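Local coordinates for uncharacterized protein MJ0236 (PDB 2PHP), which probably condenses a thiazole phosphate with hydroxymethylpyrimidine diphosphate into thiamine phosphate, this chain being the C-terminal ThiN domain of an enzyme whose N-terminal part is probably a hydroxymethylpyrimidine kinase, at residues 87-92 with 137-142; 99-104 with 147-152; 111-116 with 171-176. All blocks are in the same frame, centred on the assembly; numbering follows the deposited sequence.

Contact 1. Residues 87-92 with 137-142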
ATOM      1  N   SER B  87      -0.791  -0.868  33.132  1.00 37.64           N
ATOM      2  CA  SER B  87       0.136   0.108  33.700  1.00 39.41           C
ATOM      3  C   SER B  87      -0.178   0.420  35.164  1.00 39.58           C
ATOM      4  O   SER B  87       0.700   0.860  35.905  1.00 40.50           O
ATOM      5  CB  SER B  87       0.148   1.404  32.872  1.00 39.51           C
ATOM      6  OG  SER B  87      -1.072   2.114  32.971  1.00 40.56           O
ATOM      7  N   LYS B  88      -1.424   0.188  35.574  1.00 39.20           N
ATOM      8  CA  LYS B  88      -1.844   0.424  36.958  1.00 39.75           C
ATOM      9  C   LYS B  88      -1.158  -0.566  37.900  1.00 40.36           C
ATOM     10  O   LYS B  88      -1.049  -0.324  39.107  1.00 41.08           O
ATOM     11  CB  LYS B  88      -3.364   0.280  37.089  1.00 40.16           C
ATOM     12  CG  LYS B  88      -4.175   1.318  36.310  1.00 43.51           C
ATOM     13  CD  LYS B  88      -3.864   2.729  36.785  1.00 47.33           C
ATOM     14  CE  LYS B  88      -4.698   3.788  36.056  1.00 50.96           C
ATOM     15  NZ  LYS B  88      -4.441   5.171  36.593  1.00 51.31           N
ATOM     16  N   PHE B  89      -0.702  -1.688  37.344  1.00 39.55           N
ATOM     17  CA  PHE B  89      -0.014  -2.714  38.118  1.00 38.81           C
ATOM     18  C   PHE B  89       1.494  -2.560  37.994  1.00 38.91           C
ATOM     19  O   PHE B  89       2.229  -2.801  38.950  1.00 39.83           O
ATOM     20  CB  PHE B  89      -0.439  -4.101  37.643  1.00 39.70           C
ATOM     21  CG  PHE B  89      -1.852  -4.441  37.991  1.00 40.42           C
ATOM     22  CD1 PHE B  89      -2.136  -5.223  39.105  1.00 40.44           C
ATOM     23  CD2 PHE B  89      -2.905  -3.939  37.232  1.00 40.21           C
ATOM     24  CE1 PHE B  89      -3.454  -5.500  39.462  1.00 41.93           C
ATOM     25  CE2 PHE B  89      -4.221  -4.206  37.577  1.00 42.13           C
ATOM     26  CZ  PHE B  89      -4.500  -4.991  38.698  1.00 42.88           C
ATOM     27  N   ASN B  90       1.952  -2.153  36.813  1.00 36.94           N
ATOM     28  CA  ASN B  90       3.375  -1.950  36.568  1.00 35.70           C
ATOM     29  C   ASN B  90       3.512  -0.840  35.522  1.00 36.83           C
ATOM     30  O   ASN B  90       3.378  -1.085  34.324  1.00 36.97           O
ATOM     31  CB  ASN B  90       4.017  -3.245  36.056  1.00 33.47           C
ATOM     32  CG  ASN B  90       5.504  -3.090  35.777  1.00 34.99           C
ATOM     33  OD1 ASN B  90       6.055  -2.001  35.914  1.00 35.02           O
ATOM     34  ND2 ASN B  90       6.159  -4.179  35.379  1.00 33.17           N
ATOM     35  N   PRO B  91       3.802   0.394  35.965  1.00 36.94           N
ATOM     36  CA  PRO B  91       3.946   1.522  35.042  1.00 36.11           C
ATOM     37  C   PRO B  91       5.045   1.340  33.999  1.00 35.50           C
ATOM     38  O   PRO B  91       5.144   2.132  33.066  1.00 36.92           O
ATOM     39  CB  PRO B  91       4.210   2.700  35.978  1.00 36.49           C
ATOM     40  CG  PRO B  91       4.981   2.063  37.084  1.00 38.50           C
ATOM     41  CD  PRO B  91       4.202   0.784  37.329  1.00 37.24           C
ATOM     42  N   GLU B  92       5.862   0.301  34.152  1.00 32.41           N
ATOM     43  CA  GLU B  92       6.932   0.033  33.197  1.00 33.06           C
ATOM     44  C   GLU B  92       6.383  -0.591  31.912  1.00 30.54           C
ATOM     45  O   GLU B  92       7.042  -0.580  30.879  1.00 29.80           O
ATOM     46  CB  GLU B  92       7.974  -0.922  33.792  1.00 38.07           C
ATOM     47  CG  GLU B  92       9.169  -0.255  34.457  1.00 46.76           C
ATOM     48  CD  GLU B  92      10.259  -1.260  34.819  1.00 51.57           C
ATOM     49  OE1 GLU B  92      11.333  -0.824  35.280  1.00 55.50           O
ATOM     50  OE2 GLU B  92      10.048  -2.483  34.647  1.00 54.95           O
ATOM     51  N   ALA B 137      -6.946 -10.511  35.142  1.00 40.23           N
ATOM     52  CA  ALA B 137      -5.768 -11.295  34.796  1.00 40.37           C
ATOM     53  C   ALA B 137      -4.544 -10.870  35.595  1.00 41.22           C
ATOM     54  O   ALA B 137      -3.746 -11.707  36.017  1.00 41.87           O
ATOM     55  CB  ALA B 137      -5.476 -11.174  33.300  1.00 40.01           C
ATOM     56  N   CYS B 138      -4.383  -9.568  35.792  1.00 40.70           N
ATOM     57  CA  CYS B 138      -3.241  -9.079  36.541  1.00 42.87           C
ATOM     58  C   CYS B 138      -3.392  -9.341  38.046  1.00 43.88           C
ATOM     59  O   CYS B 138      -2.444  -9.787  38.695  1.00 43.55           O
ATOM     60  CB  CYS B 138      -3.025  -7.586  36.247  1.00 42.13           C
ATOM     61  SG  CYS B 138      -2.388  -7.268  34.556  1.00 39.84           S
ATOM     62  N   GLU B 139      -4.579  -9.088  38.596  1.00 45.63           N
ATOM     63  CA  GLU B 139      -4.808  -9.324  40.022  1.00 47.40           C
ATOM     64  C   GLU B 139      -4.617 -10.810  40.319  1.00 47.19           C
ATOM     65  O   GLU B 139      -4.118 -11.183  41.378  1.00 47.69           O
ATOM     66  CB  GLU B 139      -6.225  -8.889  40.427  1.00 47.51           C
ATOM     67  CG  GLU B 139      -6.537  -7.432  40.104  1.00 50.73           C
ATOM     68  CD  GLU B 139      -7.874  -6.966  40.661  1.00 52.57           C
ATOM     69  OE1 GLU B 139      -8.853  -7.742  40.605  1.00 53.85           O
ATOM     70  OE2 GLU B 139      -7.950  -5.812  41.141  1.00 53.32           O
ATOM     71  N   LYS B 140      -5.003 -11.654  39.370  1.00 47.12           N
ATOM     72  CA  LYS B 140      -4.875 -13.099  39.524  1.00 46.49           C
ATOM     73  C   LYS B 140      -3.411 -13.540  39.485  1.00 46.53           C
ATOM     74  O   LYS B 140      -3.036 -14.524  40.122  1.00 45.94           O
ATOM     75  CB  LYS B 140      -5.656 -13.813  38.417  1.00 47.52           C
ATOM     76  CG  LYS B 140      -5.491 -15.320  38.420  1.00 48.76           C
ATOM     77  CD  LYS B 140      -5.969 -15.959  37.115  1.00 51.31           C
ATOM     78  CE  LYS B 140      -7.493 -15.975  36.966  1.00 52.45           C
ATOM     79  NZ  LYS B 140      -8.118 -14.625  36.864  1.00 53.83           N
ATOM     80  N   PHE B 141      -2.591 -12.808  38.735  1.00 45.33           N
ATOM     81  CA  PHE B 141      -1.172 -13.128  38.600  1.00 44.01           C
ATOM     82  C   PHE B 141      -0.323 -12.423  39.655  1.00 44.06           C
ATOM     83  O   PHE B 141       0.803 -12.839  39.936  1.00 45.16           O
ATOM     84  CB  PHE B 141      -0.693 -12.725  37.203  1.00 43.30           C
ATOM     85  CG  PHE B 141       0.766 -12.977  36.958  1.00 42.55           C
ATOM     86  CD1 PHE B 141       1.246 -14.272  36.782  1.00 42.26           C
ATOM     87  CD2 PHE B 141       1.662 -11.913  36.890  1.00 43.17           C
ATOM     88  CE1 PHE B 141       2.601 -14.507  36.541  1.00 41.80           C
ATOM     89  CE2 PHE B 141       3.020 -12.135  36.649  1.00 42.35           C
ATOM     90  CZ  PHE B 141       3.491 -13.436  36.474  1.00 42.08           C
ATOM     91  N   GLY B 142      -0.864 -11.357  40.234  1.00 43.50           N
ATOM     92  CA  GLY B 142      -0.129 -10.608  41.238  1.00 44.26           C
ATOM     93  C   GLY B 142       0.818  -9.627  40.569  1.00 44.75           C
ATOM     94  O   GLY B 142       1.852  -9.253  41.131  1.00 44.86           O
TER
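The backbone O of Cys138, the residue whose side chain meets Phe89, takes two N-H groups at the end of helix 129-141. Gly142 N lies 2.7 Å from Cys138 O and makes the firmer bond, while that from Phe141 N is weak; Gly142 then turns out of the helix with a positive phi of 83°. The contact itself is made by side chains. Cys138 CB stands almost exactly above the middle of the Phe89 ring, 3.6 Å from its centroid and 2° off the ring normal, a CH-pi contact in which the methylene is nearly equidistant from all six ring carbons. With its sulfur beside the backbone N (chi1 -71°), Cys138 SG stays above the same face but farther off, 4.6 Å from the Phe89 centroid. Glu139 approaches differently: its CG comes to the ring edge, 3.5 Å from Phe89 CZ, and the chain runs on extended to a carboxylate turned steeply against the ring plane. Val144 also touches Phe89, and Ile148 of the neighbouring strand lies against Cys138. On the far side of the loop, Glu92 N bonds to Asn90 OD1 at 2.9 Å in an Asx turn. The loop after helix 77-87 is thus joined to helix 129-141 through one aromatic ring, a link that probably rests on dispersion and the CH-pi contact, with a more distant share from the sulfur.

Contact 2. Residues 99-104 with 147-152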
ATOM      1  N   ILE B  99      -2.258 -11.434  19.241  1.00 28.83           N
ATOM      2  CA  ILE B  99      -1.961 -12.458  18.243  1.00 27.36           C
ATOM      3  C   ILE B  99      -2.952 -13.613  18.345  1.00 27.61           C
ATOM      4  O   ILE B  99      -3.683 -13.736  19.335  1.00 26.56           O
ATOM      5  CB  ILE B  99      -0.525 -13.010  18.395  1.00 29.11           C
ATOM      6  CG1 ILE B  99      -0.396 -13.804  19.694  1.00 27.20           C
ATOM      7  CG2 ILE B  99       0.476 -11.859  18.385  1.00 27.49           C
ATOM      8  CD1 ILE B  99       0.994 -14.397  19.888  1.00 30.51           C
ATOM      9  N   LYS B 100      -2.987 -14.442  17.312  1.00 26.83           N
ATOM     10  CA  LYS B 100      -3.909 -15.561  17.278  1.00 29.32           C
ATOM     11  C   LYS B 100      -3.731 -16.513  18.464  1.00 29.22           C
ATOM     12  O   LYS B 100      -2.613 -16.790  18.912  1.00 27.23           O
ATOM     13  CB  LYS B 100      -3.749 -16.308  15.961  1.00 30.74           C
ATOM     14  CG  LYS B 100      -4.719 -17.445  15.761  1.00 35.26           C
ATOM     15  CD  LYS B 100      -4.342 -18.247  14.527  1.00 38.49           C
ATOM     16  CE  LYS B 100      -5.387 -19.308  14.218  1.00 38.51           C
ATOM     17  NZ  LYS B 100      -4.958 -20.113  13.047  1.00 43.02           N
ATOM     18  N   TYR B 101      -4.853 -17.005  18.973  1.00 30.87           N
ATOM     19  CA  TYR B 101      -4.861 -17.915  20.107  1.00 33.16           C
ATOM     20  C   TYR B 101      -4.780 -19.382  19.700  1.00 33.00           C
ATOM     21  O   TYR B 101      -5.244 -19.760  18.634  1.00 31.01           O
ATOM     22  CB  TYR B 101      -6.138 -17.704  20.916  1.00 34.54           C
ATOM     23  CG  TYR B 101      -6.393 -18.794  21.932  1.00 39.74           C
ATOM     24  CD1 TYR B 101      -5.787 -18.760  23.191  1.00 41.48           C
ATOM     25  CD2 TYR B 101      -7.249 -19.857  21.641  1.00 40.76           C
ATOM     26  CE1 TYR B 101      -6.034 -19.751  24.134  1.00 43.41           C
ATOM     27  CE2 TYR B 101      -7.503 -20.853  22.574  1.00 42.74           C
ATOM     28  CZ  TYR B 101      -6.896 -20.794  23.821  1.00 45.25           C
ATOM     29  OH  TYR B 101      -7.170 -21.759  24.766  1.00 46.70           O
ATOM     30  N   ASP B 102      -4.202 -20.202  20.574  1.00 33.64           N
ATOM     31  CA  ASP B 102      -4.083 -21.645  20.348  1.00 34.77           C
ATOM     32  C   ASP B 102      -3.787 -22.328  21.685  1.00 35.64           C
ATOM     33  O   ASP B 102      -2.762 -22.058  22.309  1.00 34.45           O
ATOM     34  CB  ASP B 102      -2.970 -21.953  19.345  1.00 35.82           C
ATOM     35  CG  ASP B 102      -2.800 -23.453  19.099  1.00 38.43           C
ATOM     36  OD1 ASP B 102      -2.507 -24.199  20.060  1.00 38.77           O
ATOM     37  OD2 ASP B 102      -2.954 -23.885  17.941  1.00 37.53           O
ATOM     38  N   GLY B 103      -4.700 -23.200  22.115  1.00 36.01           N
ATOM     39  CA  GLY B 103      -4.541 -23.900  23.382  1.00 37.56           C
ATOM     40  C   GLY B 103      -3.234 -24.663  23.546  1.00 38.68           C
ATOM     41  O   GLY B 103      -2.563 -24.552  24.578  1.00 38.90           O
ATOM     42  N   GLY B 104      -2.875 -25.443  22.530  1.00 37.68           N
ATOM     43  CA  GLY B 104      -1.643 -26.199  22.593  1.00 37.89           C
ATOM     44  C   GLY B 104      -0.450 -25.278  22.748  1.00 37.70           C
ATOM     45  O   GLY B 104       0.467 -25.560  23.523  1.00 37.06           O
ATOM     46  N   ILE B 147       1.891 -12.652  29.121  1.00 33.36           N
ATOM     47  CA  ILE B 147       0.739 -12.986  28.304  1.00 31.55           C
ATOM     48  C   ILE B 147      -0.586 -12.983  29.049  1.00 32.26           C
ATOM     49  O   ILE B 147      -0.687 -13.468  30.179  1.00 32.20           O
ATOM     50  CB  ILE B 147       0.926 -14.390  27.679  1.00 31.92           C
ATOM     51  CG1 ILE B 147       2.185 -14.409  26.810  1.00 33.08           C
ATOM     52  CG2 ILE B 147      -0.303 -14.783  26.898  1.00 29.78           C
ATOM     53  CD1 ILE B 147       2.544 -15.780  26.267  1.00 36.96           C
ATOM     54  N   ILE B 148      -1.594 -12.423  28.393  1.00 29.63           N
ATOM     55  CA  ILE B 148      -2.943 -12.385  28.911  1.00 29.91           C
ATOM     56  C   ILE B 148      -3.771 -12.918  27.747  1.00 31.39           C
ATOM     57  O   ILE B 148      -3.803 -12.327  26.666  1.00 30.60           O
ATOM     58  CB  ILE B 148      -3.404 -10.953  29.258  1.00 30.67           C
ATOM     59  CG1 ILE B 148      -2.610 -10.425  30.457  1.00 30.03           C
ATOM     60  CG2 ILE B 148      -4.885 -10.954  29.599  1.00 30.37           C
ATOM     61  CD1 ILE B 148      -3.057  -9.069  30.929  1.00 32.53           C
ATOM     62  N   TYR B 149      -4.412 -14.058  27.953  1.00 32.20           N
ATOM     63  CA  TYR B 149      -5.213 -14.651  26.899  1.00 32.31           C
ATOM     64  C   TYR B 149      -6.601 -14.920  27.436  1.00 32.13           C
ATOM     65  O   TYR B 149      -6.840 -14.797  28.629  1.00 33.01           O
ATOM     66  CB  TYR B 149      -4.566 -15.961  26.431  1.00 34.54           C
ATOM     67  CG  TYR B 149      -4.788 -17.151  27.350  1.00 36.69           C
ATOM     68  CD1 TYR B 149      -5.965 -17.901  27.284  1.00 38.37           C
ATOM     69  CD2 TYR B 149      -3.818 -17.535  28.280  1.00 38.51           C
ATOM     70  CE1 TYR B 149      -6.169 -19.005  28.115  1.00 37.93           C
ATOM     71  CE2 TYR B 149      -4.014 -18.637  29.115  1.00 37.37           C
ATOM     72  CZ  TYR B 149      -5.190 -19.367  29.027  1.00 39.48           C
ATOM     73  OH  TYR B 149      -5.385 -20.456  29.849  1.00 38.88           O
ATOM     74  N   ASP B 150      -7.517 -15.253  26.540  1.00 31.76           N
ATOM     75  CA  ASP B 150      -8.872 -15.598  26.929  1.00 32.74           C
ATOM     76  C   ASP B 150      -9.374 -16.551  25.852  1.00 34.38           C
ATOM     77  O   ASP B 150      -8.962 -16.460  24.690  1.00 34.20           O
ATOM     78  CB  ASP B 150      -9.762 -14.351  27.068  1.00 32.61           C
ATOM     79  CG  ASP B 150     -10.262 -13.820  25.735  1.00 34.38           C
ATOM     80  OD1 ASP B 150      -9.453 -13.261  24.967  1.00 34.74           O
ATOM     81  OD2 ASP B 150     -11.472 -13.967  25.466  1.00 32.16           O
ATOM     82  N   ARG B 151     -10.242 -17.480  26.239  1.00 34.66           N
ATOM     83  CA  ARG B 151     -10.740 -18.478  25.307  1.00 36.04           C
ATOM     84  C   ARG B 151     -11.881 -18.036  24.391  1.00 36.08           C
ATOM     85  O   ARG B 151     -12.490 -18.859  23.698  1.00 34.95           O
ATOM     86  CB  ARG B 151     -11.113 -19.751  26.078  1.00 39.00           C
ATOM     87  CG  ARG B 151      -9.916 -20.375  26.797  1.00 44.27           C
ATOM     88  CD  ARG B 151     -10.087 -21.879  27.066  1.00 51.13           C
ATOM     89  NE  ARG B 151     -10.414 -22.187  28.462  1.00 56.17           N
ATOM     90  CZ  ARG B 151     -11.628 -22.072  29.002  1.00 59.98           C
ATOM     91  NH1 ARG B 151     -12.655 -21.655  28.266  1.00 61.85           N
ATOM     92  NH2 ARG B 151     -11.821 -22.379  30.283  1.00 60.87           N
ATOM     93  N   GLY B 152     -12.151 -16.735  24.372  1.00 34.57           N
ATOM     94  CA  GLY B 152     -13.200 -16.219  23.511  1.00 35.59           C
ATOM     95  C   GLY B 152     -14.577 -16.281  24.132  1.00 36.38           C
ATOM     96  O   GLY B 152     -14.715 -16.470  25.337  1.00 37.67           O
TER
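Tyr101 and Tyr149 bring together two parts of the mixed seven-stranded sheet of this ThiN domain, a member of the AraD-like clan. Tyr101 sits in the turn between strand 95-100 and helix 103-109, whereas Tyr149 belongs to strand 147-150; strand 159-164 runs between the two strands in the sheet, so the side chains meet across the strand that lies between theirs, and Tyr101 also touches Ile160 of that strand. The aromatic contact is a slid pair: the planes are inclined by only 28°, yet the centroids are 5.8 Å apart and the rings barely overlap. The nearest atoms are Tyr101 CE1 and Tyr149 CD1, at 3.7 Å. Tyr101 CG points away from its own backbone N (chi1 167°), whereas Tyr149 CG is wedged between its backbone N and carbonyl carbon (chi1 78°), and these two settings bring Tyr101 CE1 near Tyr149 CD1. Ile106 of helix 103-109 touches both tyrosines. A second kind of contact sets the methylenes of Arg151, whose chain lies alongside Tyr101 and points the same way, against the tyrosine hydroxyl: Arg151 CG and CD are each 3.7 Å from Tyr101 OH. Polar groups organise the ends of the segments. Asp150 OD2 accepts from Gly152 N at 3.1 Å, closing an Asx turn just past the strand, and the same carboxylate forms salt bridges with Arg120 and Arg161. Asp102 OD1 caps helix 103-109 through Leu105 N. Backbone atoms flank the Tyr101 ring on both faces, each toward the rim: Asp150 O is 4.2 Å above one side of the ring plane, and Gly103 N is 3.6 Å above the other.

Contact 3. Residues 111-116 with 171-176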
ATOM      1  N   ASP B 111       5.703 -22.456  30.275  1.00 54.69           N
ATOM      2  CA  ASP B 111       6.970 -22.838  30.877  1.00 56.12           C
ATOM      3  C   ASP B 111       8.058 -21.798  30.586  1.00 55.74           C
ATOM      4  O   ASP B 111       9.049 -21.701  31.316  1.00 57.07           O
ATOM      5  CB  ASP B 111       7.396 -24.209  30.349  1.00 59.85           C
ATOM      6  CG  ASP B 111       6.393 -25.302  30.694  1.00 64.01           C
ATOM      7  OD1 ASP B 111       6.200 -25.577  31.901  1.00 65.24           O
ATOM      8  OD2 ASP B 111       5.793 -25.879  29.760  1.00 65.49           O
ATOM      9  N   LYS B 112       7.858 -21.007  29.533  1.00 53.84           N
ATOM     10  CA  LYS B 112       8.826 -19.981  29.133  1.00 51.04           C
ATOM     11  C   LYS B 112       8.330 -18.556  29.398  1.00 48.40           C
ATOM     12  O   LYS B 112       9.106 -17.597  29.359  1.00 47.35           O
ATOM     13  CB  LYS B 112       9.148 -20.132  27.644  1.00 53.02           C
ATOM     14  CG  LYS B 112       9.680 -21.504  27.280  1.00 55.75           C
ATOM     15  CD  LYS B 112       9.765 -21.694  25.773  1.00 57.38           C
ATOM     16  CE  LYS B 112      10.120 -23.149  25.467  1.00 57.88           C
ATOM     17  NZ  LYS B 112      10.448 -23.383  24.034  1.00 58.47           N
ATOM     18  N   PHE B 113       7.039 -18.422  29.673  1.00 44.86           N
ATOM     19  CA  PHE B 113       6.454 -17.110  29.912  1.00 42.88           C
ATOM     20  C   PHE B 113       5.492 -17.087  31.089  1.00 41.76           C
ATOM     21  O   PHE B 113       4.939 -18.117  31.475  1.00 41.78           O
ATOM     22  CB  PHE B 113       5.691 -16.652  28.660  1.00 41.99           C
ATOM     23  CG  PHE B 113       6.569 -16.374  27.479  1.00 40.76           C
ATOM     24  CD1 PHE B 113       7.329 -15.211  27.422  1.00 40.56           C
ATOM     25  CD2 PHE B 113       6.640 -17.271  26.419  1.00 41.15           C
ATOM     26  CE1 PHE B 113       8.146 -14.941  26.324  1.00 40.39           C
ATOM     27  CE2 PHE B 113       7.457 -17.011  25.317  1.00 40.85           C
ATOM     28  CZ  PHE B 113       8.210 -15.841  25.271  1.00 39.05           C
ATOM     29  N   ALA B 114       5.312 -15.899  31.659  1.00 40.12           N
ATOM     30  CA  ALA B 114       4.369 -15.706  32.749  1.00 38.64           C
ATOM     31  C   ALA B 114       3.051 -15.529  32.008  1.00 39.14           C
ATOM     32  O   ALA B 114       2.920 -14.636  31.170  1.00 39.40           O
ATOM     33  CB  ALA B 114       4.706 -14.449  33.531  1.00 36.45           C
ATOM     34  N   VAL B 115       2.083 -16.386  32.312  1.00 38.79           N
ATOM     35  CA  VAL B 115       0.784 -16.354  31.652  1.00 38.07           C
ATOM     36  C   VAL B 115      -0.372 -16.213  32.640  1.00 38.63           C
ATOM     37  O   VAL B 115      -0.345 -16.768  33.739  1.00 39.93           O
ATOM     38  CB  VAL B 115       0.562 -17.651  30.831  1.00 38.23           C
ATOM     39  CG1 VAL B 115      -0.693 -17.532  29.984  1.00 37.55           C
ATOM     40  CG2 VAL B 115       1.773 -17.935  29.963  1.00 39.05           C
ATOM     41  N   SER B 116      -1.388 -15.461  32.236  1.00 37.00           N
ATOM     42  CA  SER B 116      -2.572 -15.262  33.050  1.00 37.12           C
ATOM     43  C   SER B 116      -3.737 -15.093  32.081  1.00 37.73           C
ATOM     44  O   SER B 116      -3.530 -14.970  30.873  1.00 38.07           O
ATOM     45  CB  SER B 116      -2.416 -14.026  33.937  1.00 36.19           C
ATOM     46  OG  SER B 116      -3.522 -13.898  34.810  1.00 36.65           O
ATOM     47  N   VAL B 171       7.671  -7.517  20.317  1.00 29.33           N
ATOM     48  CA  VAL B 171       7.934  -8.232  19.076  1.00 31.57           C
ATOM     49  C   VAL B 171       8.964  -9.351  19.250  1.00 33.71           C
ATOM     50  O   VAL B 171       8.879 -10.390  18.582  1.00 32.33           O
ATOM     51  CB  VAL B 171       8.374  -7.255  17.964  1.00 30.04           C
ATOM     52  CG1 VAL B 171       9.017  -7.996  16.817  1.00 33.08           C
ATOM     53  CG2 VAL B 171       7.150  -6.511  17.451  1.00 31.89           C
ATOM     54  N   LYS B 172       9.924  -9.153  20.150  1.00 34.39           N
ATOM     55  CA  LYS B 172      10.926 -10.188  20.401  1.00 34.54           C
ATOM     56  C   LYS B 172      10.239 -11.398  21.038  1.00 33.67           C
ATOM     57  O   LYS B 172      10.510 -12.532  20.648  1.00 32.44           O
ATOM     58  CB  LYS B 172      12.037  -9.655  21.315  1.00 37.01           C
ATOM     59  CG  LYS B 172      12.904  -8.569  20.674  1.00 40.52           C
ATOM     60  CD  LYS B 172      13.679  -9.093  19.473  1.00 42.77           C
ATOM     61  CE  LYS B 172      14.551  -8.003  18.862  1.00 45.56           C
ATOM     62  NZ  LYS B 172      15.434  -7.375  19.892  1.00 49.23           N
ATOM     63  N   LYS B 173       9.346 -11.159  22.002  1.00 31.78           N
ATOM     64  CA  LYS B 173       8.616 -12.254  22.648  1.00 31.81           C
ATOM     65  C   LYS B 173       7.762 -12.990  21.613  1.00 31.75           C
ATOM     66  O   LYS B 173       7.734 -14.229  21.580  1.00 30.57           O
ATOM     67  CB  LYS B 173       7.704 -11.732  23.767  1.00 31.92           C
ATOM     68  CG  LYS B 173       8.443 -11.141  24.957  1.00 32.91           C
ATOM     69  CD  LYS B 173       7.474 -10.660  26.034  1.00 31.74           C
ATOM     70  CE  LYS B 173       8.175  -9.794  27.072  1.00 30.71           C
ATOM     71  NZ  LYS B 173       7.228  -9.347  28.129  1.00 31.85           N
ATOM     72  N   VAL B 174       7.062 -12.217  20.778  1.00 29.62           N
ATOM     73  CA  VAL B 174       6.211 -12.779  19.730  1.00 29.07           C
ATOM     74  C   VAL B 174       7.001 -13.681  18.782  1.00 30.38           C
ATOM     75  O   VAL B 174       6.494 -14.704  18.325  1.00 30.09           O
ATOM     76  CB  VAL B 174       5.523 -11.666  18.896  1.00 27.10           C
ATOM     77  CG1 VAL B 174       4.931 -12.260  17.619  1.00 26.42           C
ATOM     78  CG2 VAL B 174       4.424 -10.993  19.722  1.00 25.18           C
ATOM     79  N   GLU B 175       8.239 -13.300  18.480  1.00 31.07           N
ATOM     80  CA  GLU B 175       9.073 -14.106  17.594  1.00 32.97           C
ATOM     81  C   GLU B 175       9.360 -15.464  18.238  1.00 32.92           C
ATOM     82  O   GLU B 175       9.353 -16.493  17.570  1.00 31.83           O
ATOM     83  CB  GLU B 175      10.386 -13.384  17.303  1.00 35.06           C
ATOM     84  CG  GLU B 175      11.394 -14.197  16.500  1.00 39.23           C
ATOM     85  CD  GLU B 175      12.659 -13.412  16.222  1.00 41.63           C
ATOM     86  OE1 GLU B 175      13.178 -12.785  17.168  1.00 44.55           O
ATOM     87  OE2 GLU B 175      13.135 -13.423  15.068  1.00 43.10           O
ATOM     88  N   VAL B 176       9.613 -15.458  19.540  1.00 33.39           N
ATOM     89  CA  VAL B 176       9.886 -16.694  20.260  1.00 34.92           C
ATOM     90  C   VAL B 176       8.648 -17.583  20.171  1.00 34.81           C
ATOM     91  O   VAL B 176       8.748 -18.774  19.859  1.00 34.40           O
ATOM     92  CB  VAL B 176      10.216 -16.408  21.749  1.00 35.31           C
ATOM     93  CG1 VAL B 176      10.342 -17.716  22.524  1.00 35.80           C
ATOM     94  CG2 VAL B 176      11.509 -15.602  21.847  1.00 36.08           C
TER
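Phe113 reaches from the chain leading into strand 115-117 to helix 167-185, where Lys173 and Val176, three residues apart, receive the end of its ring. Its CG lies beside the backbone N, anti to the carbonyl carbon (chi1 -67°), which turns the ring toward helix 167-185. CE1 and CZ carry most of the contact. Phe113 CZ is 4.0 Å from Val176 CG1, and this methyl sits at the ring edge, near its plane. Val176 presents CG1 because that branch is anti to its backbone N (chi1 174°); Val176 CB is hardly farther from Phe113 CZ, at 4.1 Å. Lys173 uses its first methylenes, with CG 4.0 Å and CB 4.1 Å from Phe113 CE1. Beyond CG the lysine chain is fully extended and crosses the phenylalanine at a slant, carrying NZ away from the helix axis to the backbone O of Leu163 and to a salt bridge with Asp146. The same Asp146 accepts a hydrogen bond from Ala114 N, so the lysine is apolar along its stem and ionic at its head, with the aspartate linking it to the residue after Phe113. Ile177 of the helix also touches the ring. This is the packing of a long helix on a mixed beta-sheet in an alpha/beta fold, here at its margin: the segment entering strand 115-117, outermost in the sheet within this chain, is joined to helix 167-185 by an aromatic residue.

Overall arrangement
All three contacts lie in the ThiN domain, and their segments interleave: 87-92, 99-104 and 111-116 come first, then their partners 137-142, 147-152 and 171-176 in the same order. Contacts 2 and 3 are closest, with centres about 12 Å apart, and are joined directly by the parallel pairing of strands 147-150 and 115-117, where Ile147 exchanges backbone bonds with Ala114 and Ser116. Contact 1 lies about 18 Å from contact 2 and 16 Å from contact 3, centre to centre. Its helix 129-141 packs on both strands through Ala137, Cys138 and Phe141. Loops and helices from distant parts of the sequence are thereby tied to one sheet.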